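Local coordinates for ADP-ribosylating toxin CARDS (PDB 4TLV), which transfers the ADP-ribosyl group of NAD(+) to target proteins and causes vacuolation of mammalian cells as the main virulence factor of Mycoplasma pneumoniae, at residues V32-F35 with F36-I39; L512-D515 with M516-K520. All coordinates share one frame; numbering follows the deposited sequence.

Interaction 1 (V32-F35 with F36-I39); sequences VRNF and FEHI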
loop_
_atom_site.group_PDB
_atom_site.type_symbol
_atom_site.label_atom_id
_atom_site.label_comp_id
_atom_site.label_asym_id
_atom_site.label_seq_id
_atom_site.Cartn_x
_atom_site.Cartn_y
_atom_site.Cartn_z
ATOM N N VAL A 32 -8.055 -20.577 -16.306
ATOM C CA VAL A 32 -9.179 -19.694 -15.991
ATOM C C VAL A 32 -8.758 -18.228 -15.850
ATOM O O VAL A 32 -7.939 -17.882 -14.996
ATOM C CB VAL A 32 -9.879 -20.137 -14.691
ATOM C CG1 VAL A 32 -11.072 -19.207 -14.355
ATOM C CG2 VAL A 32 -10.335 -21.595 -14.799
ATOM N N ARG A 33 -9.325 -17.365 -16.683
ATOM C CA ARG A 33 -9.008 -15.938 -16.633
ATOM C C ARG A 33 -10.132 -15.226 -15.905
ATOM O O ARG A 33 -10.969 -14.575 -16.517
ATOM C CB ARG A 33 -8.806 -15.355 -18.043
ATOM C CG ARG A 33 -7.574 -15.861 -18.761
ATOM C CD ARG A 33 -7.560 -15.449 -20.227
ATOM N NE ARG A 33 -7.006 -14.118 -20.489
ATOM C CZ ARG A 33 -7.642 -13.183 -21.189
ATOM N NH1 ARG A 33 -8.862 -13.418 -21.652
ATOM N NH2 ARG A 33 -7.070 -12.014 -21.425
ATOM N N ASN A 34 -10.174 -15.375 -14.584
ATOM C CA ASN A 34 -11.242 -14.768 -13.797
ATOM C C ASN A 34 -10.611 -13.879 -12.744
ATOM O O ASN A 34 -9.941 -14.379 -11.835
ATOM C CB ASN A 34 -12.104 -15.859 -13.139
ATOM C CG ASN A 34 -13.290 -15.295 -12.396
ATOM O OD1 ASN A 34 -13.155 -14.360 -11.601
ATOM N ND2 ASN A 34 -14.475 -15.873 -12.640
ATOM N N PHE A 35 -10.810 -12.567 -12.864
ATOM C CA PHE A 35 -10.082 -11.632 -11.998
ATOM C C PHE A 35 -10.454 -11.809 -10.519
ATOM O O PHE A 35 -9.580 -11.919 -9.643
ATOM C CB PHE A 35 -10.317 -10.186 -12.440
ATOM C CG PHE A 35 -9.701 -9.159 -11.519
ATOM C CD1 PHE A 35 -8.333 -8.957 -11.511
ATOM C CD2 PHE A 35 -10.497 -8.389 -10.677
ATOM C CE1 PHE A 35 -7.767 -8.003 -10.666
ATOM C CE2 PHE A 35 -9.941 -7.446 -9.826
ATOM C CZ PHE A 35 -8.566 -7.255 -9.824
ATOM N N PHE A 36 -11.752 -11.815 -10.228
ATOM C CA PHE A 36 -12.184 -11.916 -8.842
ATOM C C PHE A 36 -11.775 -13.235 -8.182
ATOM O O PHE A 36 -11.381 -13.246 -7.012
ATOM C CB PHE A 36 -13.693 -11.670 -8.697
ATOM C CG PHE A 36 -14.072 -10.214 -8.772
ATOM C CD1 PHE A 36 -14.066 -9.425 -7.636
ATOM C CD2 PHE A 36 -14.410 -9.636 -9.977
ATOM C CE1 PHE A 36 -14.408 -8.075 -7.705
ATOM C CE2 PHE A 36 -14.750 -8.297 -10.053
ATOM C CZ PHE A 36 -14.753 -7.521 -8.921
ATOM N N GLU A 37 -11.868 -14.345 -8.915
ATOM C CA GLU A 37 -11.452 -15.635 -8.351
ATOM C C GLU A 37 -9.959 -15.655 -8.026
ATOM O O GLU A 37 -9.522 -16.339 -7.094
ATOM C CB GLU A 37 -11.785 -16.793 -9.307
ATOM C CG GLU A 37 -13.284 -17.106 -9.354
ATOM C CD GLU A 37 -13.616 -18.277 -10.268
ATOM O OE1 GLU A 37 -12.700 -18.802 -10.937
ATOM O OE2 GLU A 37 -14.798 -18.676 -10.320
ATOM N N HIS A 38 -9.176 -14.925 -8.815
ATOM C CA HIS A 38 -7.735 -14.855 -8.588
ATOM C C HIS A 38 -7.402 -14.028 -7.342
ATOM O O HIS A 38 -6.544 -14.410 -6.534
ATOM C CB HIS A 38 -7.026 -14.259 -9.804
ATOM C CG HIS A 38 -5.577 -14.004 -9.566
ATOM N ND1 HIS A 38 -4.670 -15.027 -9.380
ATOM C CD2 HIS A 38 -4.889 -12.847 -9.413
ATOM C CE1 HIS A 38 -3.477 -14.507 -9.137
ATOM N NE2 HIS A 38 -3.582 -13.186 -9.161
ATOM N N ILE A 39 -8.072 -12.891 -7.198
ATOM C CA ILE A 39 -7.900 -12.025 -6.035
ATOM C C ILE A 39 -8.374 -12.735 -4.763
ATOM O O ILE A 39 -7.748 -12.619 -3.699
ATOM C CB ILE A 39 -8.700 -10.705 -6.191
ATOM C CG1 ILE A 39 -8.116 -9.863 -7.329
ATOM C CG2 ILE A 39 -8.688 -9.919 -4.898
ATOM C CD1 ILE A 39 -6.624 -9.567 -7.168
HETATM O O HOH W 1 -16.687 -16.757 -10.417
#
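Asn-34 turns its side chain back to the backbone N of Glu-37 and caps the first turn of helix 35-40. OD1 of Asn-34 accepts from Glu-37 N at 3.0 Å, and the bond is nearly straight, 171° at the hydrogen. Glu-37 N sits above the plane of the Asn-34 side-chain carbonyl, well away from a lone-pair direction. CG of Asn-34 lies anti to its own backbone N (chi1 -176°), which places OD1 over the first turn of the helix. This is an N-cap. It satisfies a first-turn N-H that has no earlier helical carbonyl to bind. The regular helix bonds start at once: His-38 N donates to Asn-34 O at 3.2 Å, and Ile-39 N to Phe-35 O at 3.0 Å.

The Asn-34 amide and the Glu-37 carboxylate also stack, with planes only 2° apart and ND2 of Asn-34 3.5 Å from CD of Glu-37. A water links their outer atoms. It donates to OE2 of Glu-37 at 2.7 Å and accepts weakly from Asn-34 ND2. The main partner of the carboxylate is Arg-46, in a salt bridge through OE1 of Glu-37.

The capped helix belongs to the mono-ADP-ribosyltransferase domain. Phe-35, Phe-36 and Ile-39 form an apolar group on it. An edge of the Phe-35 ring points at a face of the Phe-36 ring in a T-shaped pair, centroids 5.6 Å apart and planes nearly perpendicular. CG1 of Ile-39 lies over a face of the Phe-35 ring, 3.9 Å from its centroid, a CH-pi contact. Helices 92-104 and 115-126 pack against all three side chains. On buried His-38, NE2 hydrogen-bonds to OE2 of Glu-134.

Interaction 2 (L512-D515 with M516-K520); sequences LKHD and MNEDK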
loop_
_atom_site.group_PDB
_atom_site.type_symbol
_atom_site.label_atom_id
_atom_site.label_comp_id
_atom_site.label_asym_id
_atom_site.label_seq_id
_atom_site.Cartn_x
_atom_site.Cartn_y
_atom_site.Cartn_z
ATOM N N LEU A 512 -17.560 19.052 4.651
ATOM C CA LEU A 512 -18.194 19.016 5.971
ATOM C C LEU A 512 -17.474 18.088 6.929
ATOM O O LEU A 512 -17.049 17.006 6.539
ATOM C CB LEU A 512 -19.624 18.496 5.845
ATOM C CG LEU A 512 -20.553 19.225 4.876
ATOM C CD1 LEU A 512 -21.829 18.433 4.690
ATOM C CD2 LEU A 512 -20.850 20.639 5.374
ATOM N N LYS A 513 -17.392 18.467 8.202
ATOM C CA LYS A 513 -16.914 17.520 9.212
ATOM C C LYS A 513 -17.882 16.360 9.282
ATOM O O LYS A 513 -19.085 16.533 9.095
ATOM C CB LYS A 513 -16.760 18.189 10.580
ATOM C CG LYS A 513 -15.671 19.233 10.602
ATOM C CD LYS A 513 -15.379 19.696 12.017
ATOM C CE LYS A 513 -14.258 20.725 12.026
ATOM N NZ LYS A 513 -13.895 21.123 13.408
ATOM N N HIS A 514 -17.369 15.160 9.532
ATOM C CA HIS A 514 -18.189 13.977 9.397
ATOM C C HIS A 514 -17.461 12.802 10.050
ATOM O O HIS A 514 -16.251 12.856 10.207
ATOM C CB HIS A 514 -18.424 13.719 7.906
ATOM C CG HIS A 514 -19.447 12.664 7.619
ATOM N ND1 HIS A 514 -20.799 12.871 7.785
ATOM C CD2 HIS A 514 -19.316 11.401 7.145
ATOM C CE1 HIS A 514 -21.455 11.774 7.452
ATOM N NE2 HIS A 514 -20.578 10.869 7.053
ATOM N N ASP A 515 -18.203 11.771 10.446
ATOM C CA ASP A 515 -17.625 10.558 11.036
ATOM C C ASP A 515 -16.829 9.744 9.977
ATOM O O ASP A 515 -17.390 9.237 9.010
ATOM C CB ASP A 515 -18.744 9.713 11.645
ATOM C CG ASP A 515 -18.235 8.467 12.360
ATOM O OD1 ASP A 515 -17.025 8.140 12.271
ATOM O OD2 ASP A 515 -19.069 7.800 13.008
ATOM N N MET A 516 -15.523 9.641 10.173
ATOM C CA MET A 516 -14.663 8.850 9.281
ATOM C C MET A 516 -15.184 7.421 9.083
ATOM O O MET A 516 -15.037 6.852 8.011
ATOM C CB MET A 516 -13.223 8.835 9.806
ATOM C CG MET A 516 -12.237 8.049 8.922
ATOM S SD MET A 516 -11.874 8.872 7.360
ATOM C CE MET A 516 -10.788 10.166 7.933
ATOM N N ASN A 517 -15.831 6.859 10.102
ATOM C CA ASN A 517 -16.337 5.489 10.042
ATOM C C ASN A 517 -17.692 5.346 9.346
ATOM O O ASN A 517 -18.133 4.231 9.087
ATOM C CB ASN A 517 -16.503 4.901 11.448
ATOM C CG ASN A 517 -15.249 5.021 12.297
ATOM O OD1 ASN A 517 -15.298 5.465 13.457
ATOM N ND2 ASN A 517 -14.131 4.613 11.741
ATOM N N GLU A 518 -18.379 6.455 9.106
ATOM C CA GLU A 518 -19.726 6.371 8.540
ATOM C C GLU A 518 -19.664 5.810 7.107
ATOM O O GLU A 518 -18.837 6.233 6.302
ATOM C CB GLU A 518 -20.439 7.731 8.611
ATOM C CG GLU A 518 -21.925 7.652 8.297
ATOM C CD GLU A 518 -22.189 7.584 6.808
ATOM O OE1 GLU A 518 -21.420 8.209 6.037
ATOM O OE2 GLU A 518 -23.157 6.902 6.409
ATOM N N ASP A 519 -20.524 4.840 6.802
ATOM C CA ASP A 519 -20.335 4.031 5.601
ATOM C C ASP A 519 -21.624 3.764 4.828
ATOM O O ASP A 519 -21.671 2.848 4.023
ATOM C CB ASP A 519 -19.687 2.685 5.984
ATOM C CG ASP A 519 -19.149 1.923 4.777
ATOM O OD1 ASP A 519 -18.723 2.564 3.798
ATOM O OD2 ASP A 519 -19.154 0.679 4.810
ATOM N N LYS A 520 -22.671 4.549 5.063
ATOM C CA LYS A 520 -23.930 4.266 4.377
ATOM C C LYS A 520 -24.326 5.362 3.392
ATOM O O LYS A 520 -24.825 5.073 2.305
ATOM C CB LYS A 520 -25.067 4.025 5.381
ATOM C CG LYS A 520 -26.296 3.383 4.732
ATOM C CD LYS A 520 -27.486 3.281 5.675
ATOM C CE LYS A 520 -28.708 2.740 4.931
ATOM N NZ LYS A 520 -29.970 2.845 5.728
HETATM O O HOH W 2 -17.896 6.154 14.838
#
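His-514 and Glu-518 join side chains across a type I beta turn, Asp-515 to Glu-518, on the surface of the D3 beta-trefoil domain. The turn lies in the loop between strands 506-512 and 526-529. NE2 of His-514 donates to OE1 of Glu-518 at 3.0 Å, almost straight at 174°. The oxygen sits in the plane of the imidazole, at its edge. The carboxylate is turned 75° from the ring. OE1 is met on its anti side, with the donor tilted out of the carboxylate plane. A bend at chi2 of Glu-518 (-80°) brings the carboxylate round so that OE1 reaches NE2 of His-514. CB of Glu-518 also lies near, 3.5 Å from NE2 of His-514.

The turn itself is closed by Glu-518 N, which donates to Asp-515 O at 3.0 Å. Asp-515 adds a side-chain bond inside it: OD1 accepts from Asn-517 N at 2.8 Å, from above the carboxylate plane. This makes an Asx turn. OD2 of Asp-515 accepts from a water that also donates to OD1 of Asn-517.

Further out, the His-514 ring stacks with Phe-524. Gln-332, from D2, donates through NE2 to OD1 of Asp-515 and accepts from Met-516 N through OE1. Lys-481 NZ bonds to the backbone oxygens of Met-516 and Glu-518. The second oxygen of Glu-518 holds the chain beyond the turn: OE2 accepts from Lys-520 N at 2.8 Å, from above the carboxylate plane.

How the interactions relate
Interactions 1 and 2 lie in separate domains, with centres 32 Å apart and no touch between them. They share no helix or strand. Interaction 1 begins a helix in the transferase domain and is partly buried; its aromatic and aliphatic side chains pack against two other helices. Interaction 2 is a surface contact in a loop between strands of D3, and polar groups carry it. Both use a short acidic or amide side chain to hold a backbone N-H nearby in sequence. In 32-39 this serves a helix start, in 512-520 a tight turn. Each also has a bridging water. Ring stacking within the segments occurs only in interaction 1.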